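Local atomic coordinates of putative flavoprotein (Bacteroides eggerthii, PDB entry 4ICI), a protein that binds flavin mononucleotide in a flavodoxin-like fold and probably serves in electron transfer or a related redox reaction, its exact role being unestablished. Residues Ala19-Thr24 with Pro103-Thr108; Ser53-Trp58 with Arg62-Val67; Val90-Tyr95 with Arg162-Val167. All blocks are in the same frame, centred on the assembly; numbering follows the deposited sequence.

Contact 1 of 3, residues Ala19-Thr24 with Pro103-Thr108; sequences AYFSAT and PRIINT. With FMN (flavin mononucleotide), chain B; EDO (1,2-ethanediol), chain E; EDO (1,2-ethanediol), chain G.
Phe21 meets the start of helix 104-112 through three apolar side chains. CG2 of Ile105 sits over one face of its ring, 3.7 Å from the centroid and 18° off the ring normal, a CH-pi contact displaced toward the CG rim; the two side chains cross at about a right angle. Pro103 comes to the ring edge instead, with its CG 3.8 Å from Phe21 CD2. Ile106 reaches in with CD1, which stops 3.9 Å from Phe21 CB. CG of Phe21 stands anti to the backbone N (chi1 169°), which directs the ring at Pro103 and Ile105. Tyr51 packs against the same ring, and Pro96 also touches it.

The residues after Phe21 wrap the flavin phosphate. Ser22 OG donates to FMN O2P at 2.6 Å and Thr24 OG1 to FMN O1P at 2.5 Å. FMN O3P is gripped twice by backbone, from Ala23 N at 3.0 Å and more directly from Thr24 N at 2.9 Å (158° at the hydrogen). Thr26 and Thr27 add further hydroxyl bonds to the cofactor. An ethanediol, probably from the crystallisation liquor, accepts from Ser22 N. The apolar Phe21 contact thus lies immediately before the phosphate-binding loop that follows the first strand, the hallmark FMN site of the flavodoxin fold.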
loop_
_atom_site.group_PDB
_atom_site.type_symbol
_atom_site.label_atom_id
_atom_site.label_comp_id
_atom_site.label_asym_id
_atom_site.label_seq_id
_atom_site.Cartn_x
_atom_site.Cartn_y
_atom_site.Cartn_z
ATOM N N ALA A 19 5.953 -0.542 3.339
ATOM C CA ALA A 19 5.126 0.610 3.690
ATOM C C ALA A 19 3.670 0.197 3.576
ATOM O O ALA A 19 3.303 -0.538 2.657
ATOM C CB ALA A 19 5.445 1.812 2.754
ATOM N N TYR A 20 2.831 0.663 4.499
ATOM C CA TYR A 20 1.439 0.282 4.442
ATOM C C TYR A 20 0.538 1.267 5.134
ATOM O O TYR A 20 0.941 1.881 6.137
ATOM C CB TYR A 20 1.220 -1.138 5.022
ATOM C CG TYR A 20 1.439 -1.179 6.506
ATOM C CD1 TYR A 20 2.719 -1.287 7.056
ATOM C CD2 TYR A 20 0.376 -1.004 7.369
ATOM C CE1 TYR A 20 2.908 -1.287 8.433
ATOM C CE2 TYR A 20 0.559 -0.988 8.719
ATOM C CZ TYR A 20 1.829 -1.131 9.253
ATOM O OH TYR A 20 2.009 -1.117 10.630
ATOM N N PHE A 21 -0.672 1.369 4.605
ATOM C CA PHE A 21 -1.774 2.041 5.275
ATOM C C PHE A 21 -2.772 0.973 5.727
ATOM O O PHE A 21 -3.092 0.032 4.990
ATOM C CB PHE A 21 -2.448 3.009 4.294
ATOM C CG PHE A 21 -3.764 3.581 4.783
ATOM C CD1 PHE A 21 -3.828 4.329 5.938
ATOM C CD2 PHE A 21 -4.914 3.368 4.074
ATOM C CE1 PHE A 21 -5.023 4.823 6.380
ATOM C CE2 PHE A 21 -6.110 3.871 4.510
ATOM C CZ PHE A 21 -6.161 4.603 5.682
ATOM N N SER A 22 -3.253 1.124 6.958
ATOM C CA SER A 22 -4.267 0.245 7.497
ATOM C C SER A 22 -5.202 1.067 8.364
ATOM O O SER A 22 -4.753 1.744 9.298
ATOM C CB SER A 22 -3.622 -0.851 8.317
ATOM O OG SER A 22 -4.585 -1.792 8.786
ATOM N N ALA A 23 -6.488 1.015 8.066
ATOM C CA ALA A 23 -7.481 1.732 8.864
ATOM C C ALA A 23 -8.040 0.915 10.014
ATOM O O ALA A 23 -8.317 1.483 11.094
ATOM C CB ALA A 23 -8.620 2.242 7.965
ATOM N N THR A 24 -8.240 -0.392 9.801
ATOM C CA THR A 24 -8.734 -1.275 10.860
ATOM C C THR A 24 -7.864 -2.493 11.187
ATOM O O THR A 24 -8.353 -3.460 11.809
ATOM C CB THR A 24 -10.183 -1.741 10.606
ATOM O OG1 THR A 24 -10.339 -2.262 9.292
ATOM C CG2 THR A 24 -11.189 -0.580 10.852
ATOM N N PRO A 103 -6.559 3.627 -1.390
ATOM C CA PRO A 103 -6.884 4.873 -0.692
ATOM C C PRO A 103 -5.972 6.009 -1.116
ATOM O O PRO A 103 -4.785 5.788 -1.410
ATOM C CB PRO A 103 -6.691 4.504 0.784
ATOM C CG PRO A 103 -6.895 3.004 0.833
ATOM C CD PRO A 103 -6.305 2.520 -0.463
ATOM N N ARG A 104 -6.518 7.228 -1.138
ATOM C CA ARG A 104 -5.749 8.365 -1.623
ATOM C C ARG A 104 -4.499 8.684 -0.808
ATOM O O ARG A 104 -3.573 9.295 -1.329
ATOM C CB ARG A 104 -6.627 9.596 -1.765
ATOM C CG ARG A 104 -7.913 9.444 -2.582
ATOM C CD ARG A 104 -7.736 8.895 -3.935
ATOM N NE ARG A 104 -8.982 8.943 -4.702
ATOM C CZ ARG A 104 -9.129 8.400 -5.911
ATOM N NH1 ARG A 104 -8.101 7.769 -6.485
ATOM N NH2 ARG A 104 -10.267 8.570 -6.571
ATOM N N ILE A 105 -4.446 8.242 0.447
ATOM C CA ILE A 105 -3.215 8.427 1.216
ATOM C C ILE A 105 -2.022 7.680 0.608
ATOM O O ILE A 105 -0.884 8.057 0.809
ATOM C CB ILE A 105 -3.423 8.065 2.723
ATOM C CG1 ILE A 105 -2.355 8.721 3.618
ATOM C CG2 ILE A 105 -3.532 6.544 2.894
ATOM C CD1 ILE A 105 -2.654 8.627 5.105
ATOM N N ILE A 106 -2.298 6.645 -0.187
ATOM C CA ILE A 106 -1.232 5.976 -0.923
ATOM C C ILE A 106 -0.616 6.929 -1.964
ATOM O O ILE A 106 0.603 6.961 -2.137
ATOM C CB ILE A 106 -1.722 4.657 -1.556
ATOM C CG1 ILE A 106 -2.126 3.661 -0.450
ATOM C CG2 ILE A 106 -0.633 4.066 -2.452
ATOM C CD1 ILE A 106 -1.054 3.365 0.661
ATOM N N ASN A 107 -1.458 7.712 -2.622
ATOM C CA ASN A 107 -0.958 8.751 -3.515
ATOM C C ASN A 107 -0.123 9.787 -2.737
ATOM O O ASN A 107 0.934 10.235 -3.194
ATOM C CB ASN A 107 -2.098 9.447 -4.264
ATOM C CG ASN A 107 -2.963 8.482 -5.056
ATOM O OD1 ASN A 107 -3.910 7.885 -4.520
ATOM N ND2 ASN A 107 -2.641 8.313 -6.340
ATOM N N THR A 108 -0.594 10.187 -1.544
ATOM C CA THR A 108 0.208 11.115 -0.732
ATOM C C THR A 108 1.592 10.521 -0.436
ATOM O O THR A 108 2.617 11.209 -0.576
ATOM C CB THR A 108 -0.472 11.456 0.595
ATOM O OG1 THR A 108 -1.836 11.794 0.321
ATOM C CG2 THR A 108 0.268 12.574 1.329
HETATM N N1 FMN B . -13.484 -4.528 -0.109
HETATM C C2 FMN B . -13.563 -5.019 -1.389
HETATM O O2 FMN B . -13.434 -6.227 -1.573
HETATM N N3 FMN B . -13.799 -4.150 -2.446
HETATM C C4 FMN B . -14.004 -2.792 -2.271
HETATM O O4 FMN B . -14.151 -2.105 -3.298
HETATM C C4A FMN B . -13.960 -2.295 -0.958
HETATM N N5 FMN B . -14.190 -0.924 -0.707
HETATM C C5A FMN B . -14.093 -0.477 0.617
HETATM C C6 FMN B . -14.280 0.885 0.891
HETATM C C7 FMN B . -14.178 1.361 2.173
HETATM C C7M FMN B . -14.330 2.828 2.444
HETATM C C8 FMN B . -13.878 0.508 3.221
HETATM C C8M FMN B . -13.787 1.035 4.634
HETATM C C9 FMN B . -13.702 -0.846 2.962
HETATM C C9A FMN B . -13.787 -1.359 1.653
HETATM N N10 FMN B . -13.596 -2.723 1.381
HETATM C C10 FMN B . -13.677 -3.181 0.089
HETATM C "C1'" FMN B . -13.225 -3.666 2.497
HETATM C "C2'" FMN B . -11.710 -3.503 2.807
HETATM O "O2'" FMN B . -10.880 -3.576 1.673
HETATM C "C3'" FMN B . -11.200 -4.618 3.741
HETATM O "O3'" FMN B . -12.104 -4.774 4.880
HETATM C "C4'" FMN B . -9.720 -4.432 4.190
HETATM O "O4'" FMN B . -9.275 -5.686 4.651
HETATM C "C5'" FMN B . -9.644 -3.412 5.388
HETATM O "O5'" FMN B . -8.278 -3.314 5.700
HETATM P P FMN B . -7.736 -2.532 6.987
HETATM O O1P FMN B . -8.303 -3.308 8.187
HETATM O O2P FMN B . -6.287 -2.456 6.905
HETATM O O3P FMN B . -8.266 -1.094 6.992
HETATM C C1 EDO E . -0.683 3.544 10.668
HETATM O O1 EDO E . -1.804 4.342 11.082
HETATM C C2 EDO E . -0.946 2.663 9.433
HETATM O O2 EDO E . -1.855 3.217 8.515
HETATM C C1 EDO G . -0.588 -0.317 11.849
HETATM O O1 EDO G . 0.690 -0.127 12.457
HETATM C C2 EDO G . -1.838 -0.529 12.724
HETATM O O2 EDO G . -1.992 -1.799 13.435
#

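Contact 2 of 3, residues Ser53-Trp58 with Arg62-Val67; sequences SADLDW and RSRSSV. With FMN (flavin mononucleotide), chain B.
Asp55 O receives two bonds from Ser65, one from its backbone N at 3.0 Å and one from its OG at 2.8 Å, both lying in the carbonyl plane. They join the 53-58 loop to the first turn of helix 64-70, where Ser63 is the N-cap: its OG accepts from Ser66 N at 3.2 Å. Ser63 OG also lies 2.9 Å from Asp57 O, but Asn60 O competes for its proton.

Asp55 and Arg64 form a salt bridge, with Arg64 NH1 3.2 Å from Asp55 OD2. The carboxylate and guanidinium planes are 89° apart; OD2 lies in the guanidinium plane, whereas NH1 meets OD2 from above the carboxylate plane. Arg64 is extended from CG to NE, and its CB and CD pack against the Asp55 carboxylate, the two side chains crossing at a slant. NH1 also donates to Gln49 O, while Tyr51 makes a cation-pi contact with Arg64. A water links Asp55 OD1 to Arg64 N, bridging carboxylate and helix start.

Leu56, Trp58 and Ser65 also line the flavin pocket. Trp58 brings CE3 to 3.5 Å from FMN C8, the Leu56 side chain lies by methyl C8M, and Ser65 OG comes within 3.4 Å of FMN C7M.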
loop_
_atom_site.group_PDB
_atom_site.type_symbol
_atom_site.label_atom_id
_atom_site.label_comp_id
_atom_site.label_asym_id
_atom_site.label_seq_id
_atom_site.Cartn_x
_atom_site.Cartn_y
_atom_site.Cartn_z
ATOM N N SER A 53 -14.681 5.217 12.527
ATOM C CA SER A 53 -15.653 4.307 11.912
ATOM C C SER A 53 -16.600 5.062 10.985
ATOM O O SER A 53 -16.911 4.592 9.884
ATOM C CB SER A 53 -16.428 3.533 12.976
ATOM O OG SER A 53 -15.539 2.762 13.743
ATOM N N ALA A 54 -17.047 6.248 11.399
ATOM C CA ALA A 54 -17.909 7.051 10.559
ATOM C C ALA A 54 -17.226 7.413 9.238
ATOM O O ALA A 54 -17.854 7.375 8.174
ATOM C CB ALA A 54 -18.337 8.329 11.298
ATOM N N ASP A 55 -15.947 7.772 9.312
ATOM C CA ASP A 55 -15.177 8.085 8.124
ATOM C C ASP A 55 -15.192 6.943 7.115
ATOM O O ASP A 55 -15.109 7.177 5.903
ATOM C CB ASP A 55 -13.722 8.382 8.451
ATOM C CG ASP A 55 -13.492 9.716 9.170
ATOM O OD1 ASP A 55 -14.364 10.610 9.163
ATOM O OD2 ASP A 55 -12.352 9.860 9.660
ATOM N N LEU A 56 -15.203 5.713 7.637
ATOM C CA LEU A 56 -15.124 4.488 6.829
ATOM C C LEU A 56 -16.475 3.938 6.362
ATOM O O LEU A 56 -16.539 2.852 5.789
ATOM C CB LEU A 56 -14.363 3.434 7.625
ATOM C CG LEU A 56 -12.932 3.820 8.021
ATOM C CD1 LEU A 56 -12.313 2.824 9.065
ATOM C CD2 LEU A 56 -12.014 4.007 6.805
ATOM N N ASP A 57 -17.541 4.703 6.552
ATOM C CA ASP A 57 -18.876 4.239 6.209
ATOM C C ASP A 57 -19.099 4.408 4.710
ATOM O O ASP A 57 -19.455 5.484 4.219
ATOM C CB ASP A 57 -19.947 4.982 7.014
ATOM C CG ASP A 57 -21.351 4.407 6.794
ATOM O OD1 ASP A 57 -21.494 3.499 5.934
ATOM O OD2 ASP A 57 -22.305 4.889 7.467
ATOM N N TRP A 58 -18.908 3.306 3.980
ATOM C CA TRP A 58 -19.114 3.309 2.527
ATOM C C TRP A 58 -20.572 3.410 2.086
ATOM O O TRP A 58 -20.830 3.596 0.902
ATOM C CB TRP A 58 -18.453 2.071 1.882
ATOM C CG TRP A 58 -19.044 0.806 2.328
ATOM C CD1 TRP A 58 -20.284 0.293 1.972
ATOM C CD2 TRP A 58 -18.467 -0.137 3.216
ATOM N NE1 TRP A 58 -20.491 -0.899 2.602
ATOM C CE2 TRP A 58 -19.389 -1.197 3.363
ATOM C CE3 TRP A 58 -17.255 -0.210 3.883
ATOM C CZ2 TRP A 58 -19.134 -2.309 4.169
ATOM C CZ3 TRP A 58 -16.993 -1.309 4.693
ATOM C CH2 TRP A 58 -17.929 -2.352 4.821
ATOM N N ARG A 62 -21.527 11.003 2.032
ATOM C CA ARG A 62 -20.869 12.165 2.620
ATOM C C ARG A 62 -19.754 11.783 3.605
ATOM O O ARG A 62 -19.134 12.655 4.190
ATOM C CB ARG A 62 -21.898 13.060 3.344
ATOM C CG ARG A 62 -22.943 13.688 2.414
ATOM C CD ARG A 62 -23.916 14.565 3.212
ATOM N N SER A 63 -19.477 10.493 3.782
ATOM C CA SER A 63 -18.364 10.111 4.654
ATOM C C SER A 63 -17.038 10.569 4.084
ATOM O O SER A 63 -16.891 10.733 2.854
ATOM C CB SER A 63 -18.312 8.606 4.881
ATOM O OG SER A 63 -17.938 7.926 3.685
ATOM N N ARG A 64 -16.052 10.691 4.966
ATOM C CA ARG A 64 -14.728 11.109 4.554
ATOM C C ARG A 64 -14.184 10.204 3.445
ATOM O O ARG A 64 -13.644 10.694 2.442
ATOM C CB ARG A 64 -13.809 11.090 5.749
ATOM C CG ARG A 64 -12.358 11.443 5.479
ATOM C CD ARG A 64 -11.543 11.238 6.692
ATOM N NE ARG A 64 -10.134 11.559 6.497
ATOM C CZ ARG A 64 -9.199 11.345 7.419
ATOM N NH1 ARG A 64 -9.543 10.819 8.587
ATOM N NH2 ARG A 64 -7.933 11.623 7.175
ATOM N N SER A 65 -14.366 8.896 3.603
ATOM C CA SER A 65 -13.837 7.962 2.608
ATOM C C SER A 65 -14.580 8.081 1.275
ATOM O O SER A 65 -13.952 8.018 0.224
ATOM C CB SER A 65 -13.831 6.524 3.118
ATOM O OG SER A 65 -15.122 6.002 3.409
ATOM N N SER A 66 -15.889 8.323 1.311
ATOM C CA SER A 66 -16.629 8.497 0.059
ATOM C C SER A 66 -16.179 9.739 -0.689
ATOM O O SER A 66 -15.999 9.711 -1.900
ATOM C CB SER A 66 -18.128 8.583 0.324
ATOM O OG SER A 66 -18.618 7.346 0.767
ATOM N N VAL A 67 -16.009 10.832 0.044
ATOM C CA VAL A 67 -15.562 12.111 -0.530
ATOM C C VAL A 67 -14.167 11.951 -1.137
ATOM O O VAL A 67 -13.906 12.379 -2.252
ATOM C CB VAL A 67 -15.618 13.219 0.534
ATOM C CG1 VAL A 67 -14.874 14.503 0.073
ATOM C CG2 VAL A 67 -17.087 13.469 0.921
HETATM N N1 FMN B . -13.484 -4.528 -0.109
HETATM C C2 FMN B . -13.563 -5.019 -1.389
HETATM O O2 FMN B . -13.434 -6.227 -1.573
HETATM N N3 FMN B . -13.799 -4.150 -2.446
HETATM C C4 FMN B . -14.004 -2.792 -2.271
HETATM O O4 FMN B . -14.151 -2.105 -3.298
HETATM C C4A FMN B . -13.960 -2.295 -0.958
HETATM N N5 FMN B . -14.190 -0.924 -0.707
HETATM C C5A FMN B . -14.093 -0.477 0.617
HETATM C C6 FMN B . -14.280 0.885 0.891
HETATM C C7 FMN B . -14.178 1.361 2.173
HETATM C C7M FMN B . -14.330 2.828 2.444
HETATM C C8 FMN B . -13.878 0.508 3.221
HETATM C C8M FMN B . -13.787 1.035 4.634
HETATM C C9 FMN B . -13.702 -0.846 2.962
HETATM C C9A FMN B . -13.787 -1.359 1.653
HETATM N N10 FMN B . -13.596 -2.723 1.381
HETATM C C10 FMN B . -13.677 -3.181 0.089
HETATM C "C1'" FMN B . -13.225 -3.666 2.497
HETATM C "C2'" FMN B . -11.710 -3.503 2.807
HETATM O "O2'" FMN B . -10.880 -3.576 1.673
HETATM C "C3'" FMN B . -11.200 -4.618 3.741
HETATM O "O3'" FMN B . -12.104 -4.774 4.880
HETATM C "C4'" FMN B . -9.720 -4.432 4.190
HETATM O "O4'" FMN B . -9.275 -5.686 4.651
HETATM C "C5'" FMN B . -9.644 -3.412 5.388
HETATM O "O5'" FMN B . -8.278 -3.314 5.700
HETATM P P FMN B . -7.736 -2.532 6.987
HETATM O O1P FMN B . -8.303 -3.308 8.187
HETATM O O2P FMN B . -6.287 -2.456 6.905
HETATM O O3P FMN B . -8.266 -1.094 6.992
HETATM O O HOH W 1 -16.679 11.170 7.771
HETATM O O HOH W 2 -21.514 6.024 -0.466
#

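Contact 3 of 3, residues Val90-Tyr95 with Arg162-Val167; sequences VVFIGY and RAWLDV
The Phe92 and Trp164 rings form an offset edge-to-face pair, the edge of Phe92 directed at the face of the six-membered ring of Trp164. Their planes are 70° apart and the centroids 5.7 Å. The nearest atoms are Phe92 CE2 and Trp164 CH2, at 3.8 Å, so the contact falls near the far corner of the indole. Leu165 serves both rings with one methyl group. Its CD2 lies at the edge of the Phe92 ring, 3.8 Å from Phe92 CZ, and at the same time 3.7 Å above the indole plane, over its centre. CD1 of Leu165 also touches Phe92, somewhat farther off, at 4.1 Å from CZ. Phe92 is thus met by two consecutive helix residues, Leu165 at its edge and Trp164 through the indole.

The two helix residues use different first torsions to converge. Trp164 has its CG anti to the backbone N (chi1 163°), whereas Leu165 holds CG beside the backbone N (chi1 -60°), and both side chains lean toward the sheet. The indole is held at its polar end too: NE1 donates to Glu149 O, giving the buried N-H a partner on the outermost strand 146-152.

Phe92 and Trp164 both touch Val121 of the adjacent strand and Leu34 of helix 26-38, while Leu165 reaches Val38 of that helix. On the reverse side of strand 90-96, Ile93 and Tyr95 pack against helix 104-112. The contact joins one of the two helical layers to the central parallel sheet, with helix 158-168 packed over central strand 90-96, in the three-layer alpha/beta/alpha architecture of the flavodoxin fold.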
loop_
_atom_site.group_PDB
_atom_site.type_symbol
_atom_site.label_atom_id
_atom_site.label_comp_id
_atom_site.label_asym_id
_atom_site.label_seq_id
_atom_site.Cartn_x
_atom_site.Cartn_y
_atom_site.Cartn_z
ATOM N N VAL A 90 13.889 -1.906 -2.515
ATOM C CA VAL A 90 12.559 -2.436 -2.822
ATOM C C VAL A 90 11.603 -1.818 -1.802
ATOM O O VAL A 90 11.895 -1.809 -0.586
ATOM C CB VAL A 90 12.538 -3.953 -2.665
ATOM C CG1 VAL A 90 11.153 -4.524 -2.874
ATOM C CG2 VAL A 90 13.593 -4.623 -3.594
ATOM N N VAL A 91 10.472 -1.317 -2.287
ATOM C CA VAL A 91 9.437 -0.763 -1.420
ATOM C C VAL A 91 8.115 -1.444 -1.773
ATOM O O VAL A 91 7.580 -1.322 -2.900
ATOM C CB VAL A 91 9.327 0.764 -1.557
ATOM C CG1 VAL A 91 8.166 1.314 -0.685
ATOM C CG2 VAL A 91 10.641 1.455 -1.196
ATOM N N PHE A 92 7.597 -2.258 -0.839
ATOM C CA PHE A 92 6.247 -2.782 -0.937
ATOM C C PHE A 92 5.317 -1.697 -0.409
ATOM O O PHE A 92 5.685 -1.000 0.551
ATOM C CB PHE A 92 6.093 -4.062 -0.102
ATOM C CG PHE A 92 6.860 -5.238 -0.625
ATOM C CD1 PHE A 92 8.182 -5.481 -0.239
ATOM C CD2 PHE A 92 6.250 -6.101 -1.509
ATOM C CE1 PHE A 92 8.875 -6.571 -0.724
ATOM C CE2 PHE A 92 6.952 -7.195 -2.024
ATOM C CZ PHE A 92 8.258 -7.428 -1.606
ATOM N N ILE A 93 4.162 -1.537 -1.054
ATOM C CA ILE A 93 3.181 -0.538 -0.663
ATOM C C ILE A 93 1.835 -1.222 -0.475
ATOM O O ILE A 93 1.231 -1.705 -1.442
ATOM C CB ILE A 93 3.021 0.571 -1.705
ATOM C CG1 ILE A 93 4.358 1.238 -1.997
ATOM C CG2 ILE A 93 1.999 1.586 -1.225
ATOM C CD1 ILE A 93 4.319 2.330 -3.099
ATOM N N GLY A 94 1.379 -1.324 0.781
ATOM C CA GLY A 94 0.176 -2.021 1.103
ATOM C C GLY A 94 -0.981 -1.141 1.519
ATOM O O GLY A 94 -0.807 -0.048 2.095
ATOM N N TYR A 95 -2.180 -1.631 1.241
ATOM C CA TYR A 95 -3.406 -0.864 1.484
ATOM C C TYR A 95 -4.620 -1.778 1.522
ATOM O O TYR A 95 -4.650 -2.817 0.879
ATOM C CB TYR A 95 -3.598 0.248 0.423
ATOM C CG TYR A 95 -3.420 -0.219 -1.014
ATOM C CD1 TYR A 95 -2.164 -0.221 -1.608
ATOM C CD2 TYR A 95 -4.476 -0.676 -1.743
ATOM C CE1 TYR A 95 -2.003 -0.689 -2.915
ATOM C CE2 TYR A 95 -4.324 -1.136 -3.037
ATOM C CZ TYR A 95 -3.093 -1.143 -3.619
ATOM O OH TYR A 95 -2.905 -1.615 -4.912
ATOM N N ARG A 162 6.956 -16.397 -0.404
ATOM C CA ARG A 162 8.189 -16.733 -1.083
ATOM C C ARG A 162 7.940 -17.106 -2.542
ATOM O O ARG A 162 8.716 -16.726 -3.408
ATOM C CB ARG A 162 8.946 -17.829 -0.319
ATOM C CG ARG A 162 9.414 -17.301 1.037
ATOM C CD ARG A 162 10.467 -18.190 1.697
ATOM N NE ARG A 162 10.783 -17.696 3.037
ATOM C CZ ARG A 162 11.472 -16.582 3.305
ATOM N NH1 ARG A 162 11.955 -15.805 2.326
ATOM N NH2 ARG A 162 11.690 -16.240 4.573
ATOM N N ALA A 163 6.853 -17.819 -2.820
ATOM C CA ALA A 163 6.548 -18.216 -4.198
ATOM C C ALA A 163 6.262 -16.974 -5.062
ATOM O O ALA A 163 6.755 -16.846 -6.180
ATOM C CB ALA A 163 5.343 -19.212 -4.226
ATOM N N TRP A 164 5.435 -16.064 -4.548
ATOM C CA TRP A 164 5.171 -14.787 -5.217
ATOM C C TRP A 164 6.475 -14.051 -5.549
ATOM O O TRP A 164 6.692 -13.590 -6.686
ATOM C CB TRP A 164 4.303 -13.937 -4.289
ATOM C CG TRP A 164 4.229 -12.446 -4.567
ATOM C CD1 TRP A 164 4.245 -11.790 -5.776
ATOM C CD2 TRP A 164 4.036 -11.448 -3.582
ATOM N NE1 TRP A 164 4.054 -10.444 -5.587
ATOM C CE2 TRP A 164 3.927 -10.206 -4.246
ATOM C CE3 TRP A 164 3.905 -11.485 -2.202
ATOM C CZ2 TRP A 164 3.707 -9.012 -3.562
ATOM C CZ3 TRP A 164 3.726 -10.300 -1.518
ATOM C CH2 TRP A 164 3.608 -9.086 -2.193
ATOM N N LEU A 165 7.348 -13.912 -4.546
ATOM C CA LEU A 165 8.573 -13.143 -4.749
ATOM C C LEU A 165 9.563 -13.800 -5.721
ATOM O O LEU A 165 10.281 -13.108 -6.449
ATOM C CB LEU A 165 9.212 -12.746 -3.425
ATOM C CG LEU A 165 8.270 -11.883 -2.558
ATOM C CD1 LEU A 165 9.021 -11.413 -1.335
ATOM C CD2 LEU A 165 7.631 -10.728 -3.322
ATOM N N ASP A 166 9.521 -15.117 -5.814
ATOM C CA ASP A 166 10.289 -15.793 -6.860
ATOM C C ASP A 166 9.733 -15.514 -8.245
ATOM O O ASP A 166 10.492 -15.266 -9.202
ATOM C CB ASP A 166 10.306 -17.310 -6.642
ATOM C CG ASP A 166 11.230 -17.748 -5.506
ATOM O OD1 ASP A 166 12.073 -16.940 -5.022
ATOM O OD2 ASP A 166 11.136 -18.949 -5.104
ATOM N N VAL A 167 8.411 -15.522 -8.378
ATOM C CA VAL A 167 7.784 -15.216 -9.684
ATOM C C VAL A 167 8.180 -13.826 -10.168
ATOM O O VAL A 167 8.484 -13.630 -11.358
ATOM C CB VAL A 167 6.231 -15.351 -9.611
ATOM C CG1 VAL A 167 5.512 -14.740 -10.828
ATOM C CG2 VAL A 167 5.843 -16.812 -9.440
#

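From the N terminus, strand 16-20 leads into the phosphate loop, and contact 1 closes a long loop when residues 103-108 return to Phe21. Contact 2 is nested inside that loop as a short local closure between 53-58 and 62-67, and Leu56 touches Ala23 and Thr24; both contacts meet FMN, at its phosphate and at its dimethylbenzene end. Contact 3 starts on strand 90-96, after contact 2 has closed; it opens before 103-108 closes contact 1 and closes after it, on helix 158-168, so the two cross. Strands 16-20 and 90-96 are sheet neighbours, joined by probable backbone bonds from Ala19 to Phe92 and Gly94. Contacts 2 and 3 do not touch, their centres about 29 Å apart.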